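Local atomic coordinates of T-lymphoma invasion and metastasis-inducing protein 1 (Homo sapiens, PDB entry 4K2P), a protein that acts as a guanine nucleotide exchange factor for Rac, its PH-CC-Ex region probably binding phosphoinositides at membranes and protein partners such as Par-3. Residues K37-S42 with P65-W70; D149-L154 with E182-Q187; M157-L162 with D176-W181. The protein carries 5 engineered substitutions. One frame throughout, in Å; residues are numbered along the deposited sequence.

Interaction 1: K37-S42 with P65-W70; sequences KHYWVS and PKHAVW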
loop_
_atom_site.group_PDB
_atom_site.type_symbol
_atom_site.label_atom_id
_atom_site.label_comp_id
_atom_site.label_asym_id
_atom_site.label_seq_id
_atom_site.Cartn_x
_atom_site.Cartn_y
_atom_site.Cartn_z
ATOM N N LYS A 37 21.315 1.298 -2.926
ATOM C CA LYS A 37 22.118 2.339 -2.274
ATOM C C LYS A 37 21.826 2.301 -0.778
ATOM O O LYS A 37 20.693 2.065 -0.381
ATOM C CB LYS A 37 21.795 3.727 -2.835
ATOM C CG LYS A 37 22.442 4.037 -4.180
ATOM C CD LYS A 37 22.114 5.456 -4.655
ATOM C CE LYS A 37 22.789 6.536 -3.807
ATOM N NZ LYS A 37 24.247 6.659 -4.102
ATOM N N HIS A 38 22.834 2.526 0.056
ATOM C CA HIS A 38 22.609 2.494 1.496
ATOM C C HIS A 38 22.317 3.891 2.050
ATOM O O HIS A 38 22.883 4.893 1.620
ATOM C CB HIS A 38 23.806 1.853 2.216
ATOM C CG HIS A 38 24.976 2.764 2.406
ATOM N ND1 HIS A 38 25.702 3.283 1.356
ATOM C CD2 HIS A 38 25.573 3.219 3.535
ATOM C CE1 HIS A 38 26.676 4.039 1.829
ATOM N NE2 HIS A 38 26.619 4.018 3.148
ATOM N N TYR A 39 21.412 3.932 3.012
ATOM C CA TYR A 39 21.060 5.153 3.709
ATOM C C TYR A 39 20.852 4.849 5.175
ATOM O O TYR A 39 20.520 3.731 5.540
ATOM C CB TYR A 39 19.770 5.760 3.162
ATOM C CG TYR A 39 19.826 6.275 1.756
ATOM C CD1 TYR A 39 20.339 7.529 1.481
ATOM C CD2 TYR A 39 19.321 5.524 0.703
ATOM C CE1 TYR A 39 20.370 8.018 0.190
ATOM C CE2 TYR A 39 19.345 6.004 -0.588
ATOM C CZ TYR A 39 19.870 7.252 -0.839
ATOM O OH TYR A 39 19.900 7.733 -2.126
ATOM N N TRP A 40 21.048 5.851 6.010
ATOM C CA TRP A 40 20.439 5.863 7.326
ATOM C C TRP A 40 18.996 6.351 7.154
ATOM O O TRP A 40 18.755 7.457 6.696
ATOM C CB TRP A 40 21.208 6.767 8.277
ATOM C CG TRP A 40 20.687 6.729 9.668
ATOM C CD1 TRP A 40 19.927 7.680 10.286
ATOM C CD2 TRP A 40 20.875 5.682 10.622
ATOM N NE1 TRP A 40 19.641 7.290 11.568
ATOM C CE2 TRP A 40 20.209 6.066 11.798
ATOM C CE3 TRP A 40 21.547 4.457 10.595
ATOM C CZ2 TRP A 40 20.192 5.267 12.940
ATOM C CZ3 TRP A 40 21.525 3.666 11.726
ATOM C CH2 TRP A 40 20.854 4.071 12.883
ATOM N N VAL A 41 18.040 5.507 7.493
ATOM C CA VAL A 41 16.633 5.816 7.282
ATOM C C VAL A 41 15.979 6.051 8.624
ATOM O O VAL A 41 16.092 5.228 9.515
ATOM C CB VAL A 41 15.920 4.682 6.524
ATOM C CG1 VAL A 41 14.426 4.996 6.341
ATOM C CG2 VAL A 41 16.588 4.471 5.180
ATOM N N SER A 42 15.272 7.170 8.745
ATOM C CA SER A 42 14.682 7.591 10.000
ATOM C C SER A 42 13.212 7.957 9.815
ATOM O O SER A 42 12.868 8.844 9.049
ATOM C CB SER A 42 15.454 8.783 10.562
ATOM O OG SER A 42 14.930 9.188 11.807
ATOM N N PRO A 65 18.760 15.645 5.690
ATOM C CA PRO A 65 18.424 14.518 4.810
ATOM C C PRO A 65 18.649 14.811 3.324
ATOM O O PRO A 65 18.475 15.945 2.891
ATOM C CB PRO A 65 16.934 14.288 5.089
ATOM C CG PRO A 65 16.427 15.567 5.601
ATOM C CD PRO A 65 17.562 16.227 6.323
ATOM N N LYS A 66 19.042 13.800 2.553
ATOM C CA LYS A 66 19.125 13.933 1.104
ATOM C C LYS A 66 17.741 14.058 0.495
ATOM O O LYS A 66 17.516 14.882 -0.387
ATOM C CB LYS A 66 19.867 12.743 0.495
ATOM C CG LYS A 66 21.357 12.713 0.813
ATOM C CD LYS A 66 22.075 13.906 0.193
ATOM C CE LYS A 66 23.573 13.889 0.467
ATOM N NZ LYS A 66 23.895 14.047 1.913
ATOM N N HIS A 67 16.820 13.222 0.951
ATOM C CA HIS A 67 15.432 13.320 0.519
ATOM C C HIS A 67 14.496 12.669 1.534
ATOM O O HIS A 67 14.939 12.106 2.532
ATOM C CB HIS A 67 15.259 12.709 -0.869
ATOM C CG HIS A 67 15.907 11.372 -1.023
ATOM N ND1 HIS A 67 17.232 11.232 -1.378
ATOM C CD2 HIS A 67 15.420 10.119 -0.875
ATOM C CE1 HIS A 67 17.533 9.948 -1.441
ATOM N NE2 HIS A 67 16.452 9.251 -1.138
ATOM N N ALA A 68 13.200 12.764 1.269
ATOM C CA ALA A 68 12.181 12.268 2.182
ATOM C C ALA A 68 11.027 11.641 1.409
ATOM O O ALA A 68 10.668 12.109 0.332
ATOM C CB ALA A 68 11.680 13.397 3.066
ATOM N N VAL A 69 10.464 10.576 1.963
ATOM C CA VAL A 69 9.327 9.893 1.370
ATOM C C VAL A 69 8.170 9.950 2.348
ATOM O O VAL A 69 8.273 9.485 3.477
ATOM C CB VAL A 69 9.649 8.420 1.026
ATOM C CG1 VAL A 69 8.437 7.738 0.408
ATOM C CG2 VAL A 69 10.845 8.339 0.077
ATOM N N TRP A 70 7.071 10.531 1.895
ATOM C CA TRP A 70 5.843 10.625 2.673
ATOM C C TRP A 70 5.114 9.290 2.650
ATOM O O TRP A 70 4.802 8.786 1.580
ATOM C CB TRP A 70 4.969 11.733 2.096
ATOM C CG TRP A 70 3.719 12.035 2.857
ATOM C CD1 TRP A 70 3.602 12.297 4.194
ATOM C CD2 TRP A 70 2.400 12.128 2.313
ATOM N NE1 TRP A 70 2.288 12.541 4.511
ATOM C CE2 TRP A 70 1.531 12.444 3.373
ATOM C CE3 TRP A 70 1.870 11.970 1.026
ATOM C CZ2 TRP A 70 0.160 12.601 3.191
ATOM C CZ3 TRP A 70 0.511 12.126 0.847
ATOM C CH2 TRP A 70 -0.330 12.441 1.922
#
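Tyr39 and His67 carry this contact, which is an aromatic one. The edge of the imidazole is turned toward the face of the phenol in an offset edge-to-face pair, with ring centroids 5.2 Å apart and planes at 84°. His67 leads with CE1, which lies 3.6 Å from Tyr39 CZ, with NE2 slightly farther back.

The hydroxyl adds a polar touch to the stack: Tyr39 OH sits in the plane of the imidazole, at its edge, 3.3 Å from His67 CE1. The hydroxyl thus meets the C-H between the two ring nitrogens, a carbon that is probably somewhat polarised, more closely than it meets NE2. His67 reaches this place because its CG stands between the backbone N and the carbonyl carbon (chi1 47°), which swings the ring in toward Tyr39. Replacing Tyr39 by a serine would probably leave the imidazole edge without its aromatic partner and open a gap beside it, leaving His67 less restrained in its rotation.

The backbones stay well apart, with Tyr39 CA 9.4 Å from Lys66 CA, because strand 47-51 runs between them and pairs with both strands in the antiparallel sheet of the PH domain. Phe50 of that middle strand meets the His67 ring nearly parallel to it, whereas Tyr39 also packs on Val16 of strand 10-23 and on Glu52 in the loop following strand 47-51.

Interaction 2: D149-L154 with E182-Q187; sequences DMDEKL and EQNLEQ. Engineered in segment 149-154: Leu154 (natural residue Met). With CA (calcium ion), chain E.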
loop_
_atom_site.group_PDB
_atom_site.type_symbol
_atom_site.label_atom_id
_atom_site.label_comp_id
_atom_site.label_asym_id
_atom_site.label_seq_id
_atom_site.Cartn_x
_atom_site.Cartn_y
_atom_site.Cartn_z
ATOM N N ASP A 149 -20.160 -4.973 0.919
ATOM C CA ASP A 149 -21.360 -5.782 0.842
ATOM C C ASP A 149 -22.360 -5.153 -0.130
ATOM O O ASP A 149 -22.931 -5.831 -0.986
ATOM C CB ASP A 149 -21.987 -5.938 2.228
ATOM C CG ASP A 149 -23.184 -6.872 2.221
ATOM O OD1 ASP A 149 -23.045 -8.016 1.734
ATOM O OD2 ASP A 149 -24.263 -6.457 2.696
ATOM N N MET A 150 -22.535 -3.844 -0.002
ATOM C CA MET A 150 -23.491 -3.098 -0.808
ATOM C C MET A 150 -23.093 -3.126 -2.287
ATOM O O MET A 150 -23.910 -3.469 -3.139
ATOM C CB MET A 150 -23.601 -1.656 -0.291
ATOM C CG MET A 150 -24.522 -0.753 -1.101
ATOM S SD MET A 150 -26.200 -1.413 -1.239
ATOM C CE MET A 150 -26.742 -1.300 0.462
ATOM N N ASP A 151 -21.838 -2.806 -2.597
ATOM C CA ASP A 151 -21.424 -2.746 -3.999
ATOM C C ASP A 151 -21.365 -4.133 -4.642
ATOM O O ASP A 151 -21.560 -4.261 -5.852
ATOM C CB ASP A 151 -20.073 -2.042 -4.134
ATOM C CG ASP A 151 -20.211 -0.536 -4.234
ATOM O OD1 ASP A 151 -21.263 -0.004 -3.809
ATOM O OD2 ASP A 151 -19.261 0.119 -4.722
ATOM N N GLU A 152 -21.129 -5.169 -3.840
ATOM C CA GLU A 152 -21.164 -6.538 -4.347
ATOM C C GLU A 152 -22.585 -6.916 -4.751
ATOM O O GLU A 152 -22.805 -7.574 -5.758
ATOM C CB GLU A 152 -20.647 -7.532 -3.306
ATOM C CG GLU A 152 -19.141 -7.688 -3.305
ATOM C CD GLU A 152 -18.649 -8.617 -2.217
ATOM O OE1 GLU A 152 -19.453 -9.007 -1.345
ATOM O OE2 GLU A 152 -17.446 -8.938 -2.221
ATOM N N LYS A 153 -23.541 -6.507 -3.937
ATOM C CA LYS A 153 -24.937 -6.828 -4.165
ATOM C C LYS A 153 -25.485 -6.069 -5.364
ATOM O O LYS A 153 -26.248 -6.614 -6.150
ATOM C CB LYS A 153 -25.746 -6.526 -2.912
ATOM C CG LYS A 153 -25.576 -7.586 -1.841
ATOM C CD LYS A 153 -26.243 -7.187 -0.540
ATOM C CE LYS A 153 -26.145 -8.303 0.481
ATOM N NZ LYS A 153 -26.704 -7.890 1.792
ATOM N N LEU A 154 -25.089 -4.808 -5.495
ATOM C CA LEU A 154 -25.531 -3.978 -6.602
ATOM C C LEU A 154 -24.968 -4.536 -7.900
ATOM O O LEU A 154 -25.675 -4.627 -8.902
ATOM C CB LEU A 154 -25.113 -2.519 -6.392
ATOM C CG LEU A 154 -25.894 -1.763 -5.317
ATOM C CD1 LEU A 154 -25.162 -0.488 -4.879
ATOM C CD2 LEU A 154 -27.296 -1.417 -5.819
ATOM N N GLU A 182 -16.895 -2.807 -9.930
ATOM C CA GLU A 182 -15.729 -3.667 -9.917
ATOM C C GLU A 182 -14.516 -2.883 -9.407
ATOM O O GLU A 182 -13.753 -3.353 -8.562
ATOM C CB GLU A 182 -15.479 -4.203 -11.318
ATOM C CG GLU A 182 -14.322 -5.151 -11.431
ATOM C CD GLU A 182 -14.237 -5.757 -12.809
ATOM O OE1 GLU A 182 -14.035 -5.005 -13.784
ATOM O OE2 GLU A 182 -14.401 -6.985 -12.912
ATOM N N GLN A 183 -14.365 -1.674 -9.925
ATOM C CA GLN A 183 -13.280 -0.793 -9.547
ATOM C C GLN A 183 -13.413 -0.309 -8.097
ATOM O O GLN A 183 -12.415 -0.208 -7.375
ATOM C CB GLN A 183 -13.236 0.380 -10.521
ATOM C CG GLN A 183 -11.926 1.116 -10.552
ATOM C CD GLN A 183 -11.546 1.557 -11.949
ATOM O OE1 GLN A 183 -11.405 2.750 -12.219
ATOM N NE2 GLN A 183 -11.369 0.594 -12.846
ATOM N N ASN A 184 -14.644 -0.022 -7.678
ATOM C CA ASN A 184 -14.921 0.402 -6.309
ATOM C C ASN A 184 -14.509 -0.681 -5.340
ATOM O O ASN A 184 -13.971 -0.404 -4.275
ATOM C CB ASN A 184 -16.402 0.716 -6.092
ATOM C CG ASN A 184 -16.843 1.985 -6.779
ATOM O OD1 ASN A 184 -16.031 2.755 -7.275
ATOM N ND2 ASN A 184 -18.147 2.218 -6.794
ATOM N N LEU A 185 -14.791 -1.921 -5.721
ATOM C CA LEU A 185 -14.540 -3.067 -4.866
ATOM C C LEU A 185 -13.035 -3.329 -4.746
ATOM O O LEU A 185 -12.567 -3.731 -3.689
ATOM C CB LEU A 185 -15.289 -4.294 -5.399
ATOM C CG LEU A 185 -16.794 -4.236 -5.139
ATOM C CD1 LEU A 185 -17.552 -5.268 -5.964
ATOM C CD2 LEU A 185 -17.087 -4.439 -3.666
ATOM N N GLU A 186 -12.283 -3.070 -5.809
ATOM C CA GLU A 186 -10.828 -3.148 -5.743
ATOM C C GLU A 186 -10.278 -2.166 -4.727
ATOM O O GLU A 186 -9.391 -2.500 -3.944
ATOM C CB GLU A 186 -10.188 -2.848 -7.088
ATOM C CG GLU A 186 -10.211 -3.976 -8.079
ATOM C CD GLU A 186 -9.452 -3.607 -9.338
ATOM O OE1 GLU A 186 -9.705 -2.510 -9.878
ATOM O OE2 GLU A 186 -8.577 -4.384 -9.765
ATOM N N GLN A 187 -10.810 -0.949 -4.767
ATOM C CA GLN A 187 -10.391 0.128 -3.882
ATOM C C GLN A 187 -10.742 -0.207 -2.439
ATOM O O GLN A 187 -9.929 -0.010 -1.538
ATOM C CB GLN A 187 -11.052 1.439 -4.314
ATOM C CG GLN A 187 -10.830 2.645 -3.399
ATOM C CD GLN A 187 -9.417 3.186 -3.462
ATOM O OE1 GLN A 187 -9.033 3.835 -4.439
ATOM N NE2 GLN A 187 -8.637 2.941 -2.412
HETATM CA CA CA E . -14.886 4.599 -8.073
HETATM O O HOH W 1 -14.036 6.743 -7.275
HETATM O O HOH W 2 -15.018 3.132 -9.951
HETATM O O HOH W 3 -15.457 6.004 -9.970
HETATM O O HOH W 4 -13.262 3.631 -6.536
HETATM O O HOH W 5 -16.811 5.384 -6.777
#
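Asn184 turns its CG away from its carbonyl carbon, beside the backbone N (chi1 -71°), and the amide beyond it is placed so that its two ends serve different partners. ND2 reaches Asp151 across the contact, and OD1 faces the calcium ion. Leu185, one residue on, has the same first torsion and extends its methyl groups toward Asp151 and Glu152.

The polar link is the hydrogen bond from Asn184 ND2 to Asp151 OD2, 3.2 Å long with an N-H...O angle of 150°. The acceptor lies close to the amide plane, but the donor comes nearly end-on to the carboxylate C-O bond. On the other side of the amide, Asn184 OD1 binds calcium at 2.3 Å. Five waters complete the six ligands, making Asn184 the sole protein ligand, and the cation would probably polarise the amide and strengthen its N-H as a donor.

Helices 133-161 and 168-203 form an antiparallel coiled-coil hairpin here, the segment axes approaching to 9.6 Å with their directions 157° apart. Leu185 fills the interface beside the polar link: its CD2 packs 3.9 Å from Asp151 CB and equally far from Glu152 CG, crossing the extended Glu152 side chain at about a right angle. Asp151 is buried, with Trp181 and Phe188 of the partner helix also against its side chain. Within helix 133-161, Lys153 NZ reaches back one turn to the syn side of Asp149 OD2 in a 3.0 Å salt bridge.

Interaction 3: M157-L162 with D176-W181; sequences MGELQL and DQIFVW. Engineered in segment 157-162: Leu160 (natural residue Met).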
loop_
_atom_site.group_PDB
_atom_site.type_symbol
_atom_site.label_atom_id
_atom_site.label_comp_id
_atom_site.label_asym_id
_atom_site.label_seq_id
_atom_site.Cartn_x
_atom_site.Cartn_y
_atom_site.Cartn_z
ATOM N N MET A 157 -26.843 -7.705 -8.892
ATOM C CA MET A 157 -28.126 -7.287 -9.442
ATOM C C MET A 157 -27.977 -6.790 -10.874
ATOM O O MET A 157 -28.757 -7.146 -11.747
ATOM C CB MET A 157 -28.742 -6.198 -8.561
ATOM C CG MET A 157 -30.001 -5.560 -9.127
ATOM S SD MET A 157 -30.770 -4.456 -7.933
ATOM C CE MET A 157 -31.822 -5.620 -7.059
ATOM N N GLY A 158 -26.962 -5.970 -11.109
ATOM C CA GLY A 158 -26.687 -5.428 -12.426
ATOM C C GLY A 158 -26.411 -6.508 -13.452
ATOM O O GLY A 158 -26.936 -6.477 -14.564
ATOM N N GLU A 159 -25.563 -7.456 -13.084
ATOM C CA GLU A 159 -25.205 -8.556 -13.970
ATOM C C GLU A 159 -26.430 -9.393 -14.337
ATOM O O GLU A 159 -26.575 -9.812 -15.475
ATOM C CB GLU A 159 -24.108 -9.409 -13.329
ATOM C CG GLU A 159 -22.706 -8.836 -13.589
ATOM C CD GLU A 159 -21.627 -9.396 -12.677
ATOM O OE1 GLU A 159 -21.965 -10.134 -11.730
ATOM O OE2 GLU A 159 -20.434 -9.100 -12.917
ATOM N N LEU A 160 -27.319 -9.607 -13.373
ATOM C CA LEU A 160 -28.549 -10.350 -13.611
ATOM C C LEU A 160 -29.516 -9.545 -14.473
ATOM O O LEU A 160 -30.392 -10.106 -15.121
ATOM C CB LEU A 160 -29.225 -10.722 -12.292
ATOM C CG LEU A 160 -28.644 -11.912 -11.531
ATOM C CD1 LEU A 160 -29.251 -11.996 -10.143
ATOM C CD2 LEU A 160 -28.866 -13.213 -12.285
ATOM N N GLN A 161 -29.366 -8.227 -14.460
ATOM C CA GLN A 161 -30.250 -7.341 -15.209
ATOM C C GLN A 161 -29.834 -7.131 -16.649
ATOM O O GLN A 161 -30.645 -6.754 -17.491
ATOM C CB GLN A 161 -30.300 -5.983 -14.523
ATOM C CG GLN A 161 -31.311 -5.888 -13.440
ATOM C CD GLN A 161 -32.690 -6.145 -13.956
ATOM O OE1 GLN A 161 -33.143 -5.514 -14.912
ATOM N NE2 GLN A 161 -33.369 -7.083 -13.345
ATOM N N LEU A 162 -28.555 -7.365 -16.906
ATOM C CA LEU A 162 -27.948 -7.126 -18.207
ATOM C C LEU A 162 -28.757 -7.726 -19.355
ATOM O O LEU A 162 -28.983 -7.068 -20.368
ATOM C CB LEU A 162 -26.521 -7.684 -18.205
ATOM C CG LEU A 162 -25.390 -6.872 -18.844
ATOM C CD1 LEU A 162 -25.378 -5.431 -18.401
ATOM C CD2 LEU A 162 -24.053 -7.523 -18.515
ATOM N N ASP A 176 -21.450 -0.212 -17.862
ATOM C CA ASP A 176 -20.615 0.829 -17.250
ATOM C C ASP A 176 -20.641 0.734 -15.733
ATOM O O ASP A 176 -19.600 0.835 -15.082
ATOM C CB ASP A 176 -21.081 2.231 -17.657
ATOM C CG ASP A 176 -20.703 2.596 -19.080
ATOM O OD1 ASP A 176 -19.787 1.967 -19.650
ATOM O OD2 ASP A 176 -21.343 3.516 -19.634
ATOM N N GLN A 177 -21.830 0.545 -15.171
ATOM C CA GLN A 177 -21.973 0.506 -13.724
ATOM C C GLN A 177 -21.301 -0.709 -13.123
ATOM O O GLN A 177 -20.706 -0.612 -12.057
ATOM C CB GLN A 177 -23.434 0.523 -13.316
ATOM C CG GLN A 177 -24.057 1.891 -13.375
ATOM C CD GLN A 177 -25.528 1.846 -13.071
ATOM O OE1 GLN A 177 -26.259 1.063 -13.662
ATOM N NE2 GLN A 177 -25.967 2.656 -12.123
ATOM N N ILE A 178 -21.378 -1.843 -13.810
ATOM C CA ILE A 178 -20.742 -3.063 -13.332
ATOM C C ILE A 178 -19.234 -2.822 -13.226
ATOM O O ILE A 178 -18.594 -3.198 -12.235
ATOM C CB ILE A 178 -21.070 -4.251 -14.261
ATOM C CG1 ILE A 178 -22.534 -4.649 -14.071
ATOM C CG2 ILE A 178 -20.170 -5.460 -13.980
ATOM C CD1 ILE A 178 -23.097 -5.495 -15.184
ATOM N N PHE A 179 -18.672 -2.140 -14.217
ATOM C CA PHE A 179 -17.241 -1.869 -14.201
ATOM C C PHE A 179 -16.885 -0.821 -13.148
ATOM O O PHE A 179 -15.785 -0.869 -12.591
ATOM C CB PHE A 179 -16.758 -1.436 -15.587
ATOM C CG PHE A 179 -16.872 -2.521 -16.643
ATOM C CD1 PHE A 179 -16.970 -3.864 -16.288
ATOM C CD2 PHE A 179 -16.861 -2.194 -17.983
ATOM C CE1 PHE A 179 -17.070 -4.852 -17.253
ATOM C CE2 PHE A 179 -16.958 -3.178 -18.958
ATOM C CZ PHE A 179 -17.058 -4.512 -18.591
ATOM N N VAL A 180 -17.798 0.110 -12.860
ATOM C CA VAL A 180 -17.586 1.073 -11.770
ATOM C C VAL A 180 -17.544 0.332 -10.440
ATOM O O VAL A 180 -16.673 0.582 -9.612
ATOM C CB VAL A 180 -18.685 2.175 -11.714
ATOM C CG1 VAL A 180 -18.616 2.975 -10.410
ATOM C CG2 VAL A 180 -18.548 3.124 -12.889
ATOM N N TRP A 181 -18.482 -0.586 -10.244
ATOM C CA TRP A 181 -18.578 -1.336 -9.000
ATOM C C TRP A 181 -17.369 -2.252 -8.822
ATOM O O TRP A 181 -16.880 -2.458 -7.712
ATOM C CB TRP A 181 -19.864 -2.154 -8.960
ATOM C CG TRP A 181 -21.100 -1.329 -8.713
ATOM C CD1 TRP A 181 -21.267 -0.346 -7.768
ATOM C CD2 TRP A 181 -22.345 -1.433 -9.406
ATOM N NE1 TRP A 181 -22.541 0.166 -7.843
ATOM C CE2 TRP A 181 -23.221 -0.481 -8.840
ATOM C CE3 TRP A 181 -22.806 -2.235 -10.456
ATOM C CZ2 TRP A 181 -24.528 -0.311 -9.293
ATOM C CZ3 TRP A 181 -24.098 -2.063 -10.903
ATOM C CH2 TRP A 181 -24.947 -1.108 -10.320
#
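The two helices come close where Gly158 faces Ile178, their CA atoms 6.5 Å apart. Gly158 has no side chain, and the backbone itself forms part of the packing surface: a beta carbon built at this position would come within 3.1 Å of Trp181 CZ3 and would also press on Ile178 CG1.

Ile178 is the buried side chain that fills the contact. With CG1 turned away from its own carbonyl carbon (chi1 -72°) and CD1 extended beyond it, the isoleucine drives its terminal methyl into the opposite helix. There Ile178 CD1 lies 3.9 Å from Gly158 C, the carbonyl carbon. Ile178 CD1 is closer still to Glu159 CG, at 3.7 Å. The other branch is also used, since Ile178 CG2 sits 3.8 Å from Glu159 OE2. The extended Glu159 chain thus crosses the isoleucine at a slant, CG over CD1, and carries its carboxylate past the CG2 methyl, where OE2 also makes a long, weak ion pair with Lys155.

This is the end of the antiparallel helical hairpin nearest its turn, with helix 133-161 about to hand over to helix 168-203 through a short connection. Leu162 closes the contact on that side. Both of its methyls approach the same atom, Leu162 CD1 lying 3.9 Å from Ile178 CD1, and the leucine reaches there with a first torsion away from the usual staggered positions (chi1 -137°). Its side chain also touches Ile174 and Leu175, one turn earlier on the second helix. One turn later, Trp181 has Gln177 CB of its own helix over one ring face, 3.6 Å above the plane and offset toward the rim, and packs against Lys155 and the engineered Leu154 of the first helix.

How the interactions relate
From the N terminus, interaction 1 comes first and closes a loop within the PH domain, bringing strand 37-44 and strand 67-70 together over the strand that separates them. It is complete before helix 133-161 begins, and its centre lies about 38 Å from that of interaction 2, across the centre of the chain. Interactions 2 and 3 both join helix 133-161 to helix 168-203. Interaction 3 is the inner of the two, closing a shorter loop near the turn, while interaction 2 encloses it farther along the hairpin. Their centres are about 10 Å apart, and the two contacts touch through Trp181, which belongs to interaction 3 but reaches the first segment of interaction 2.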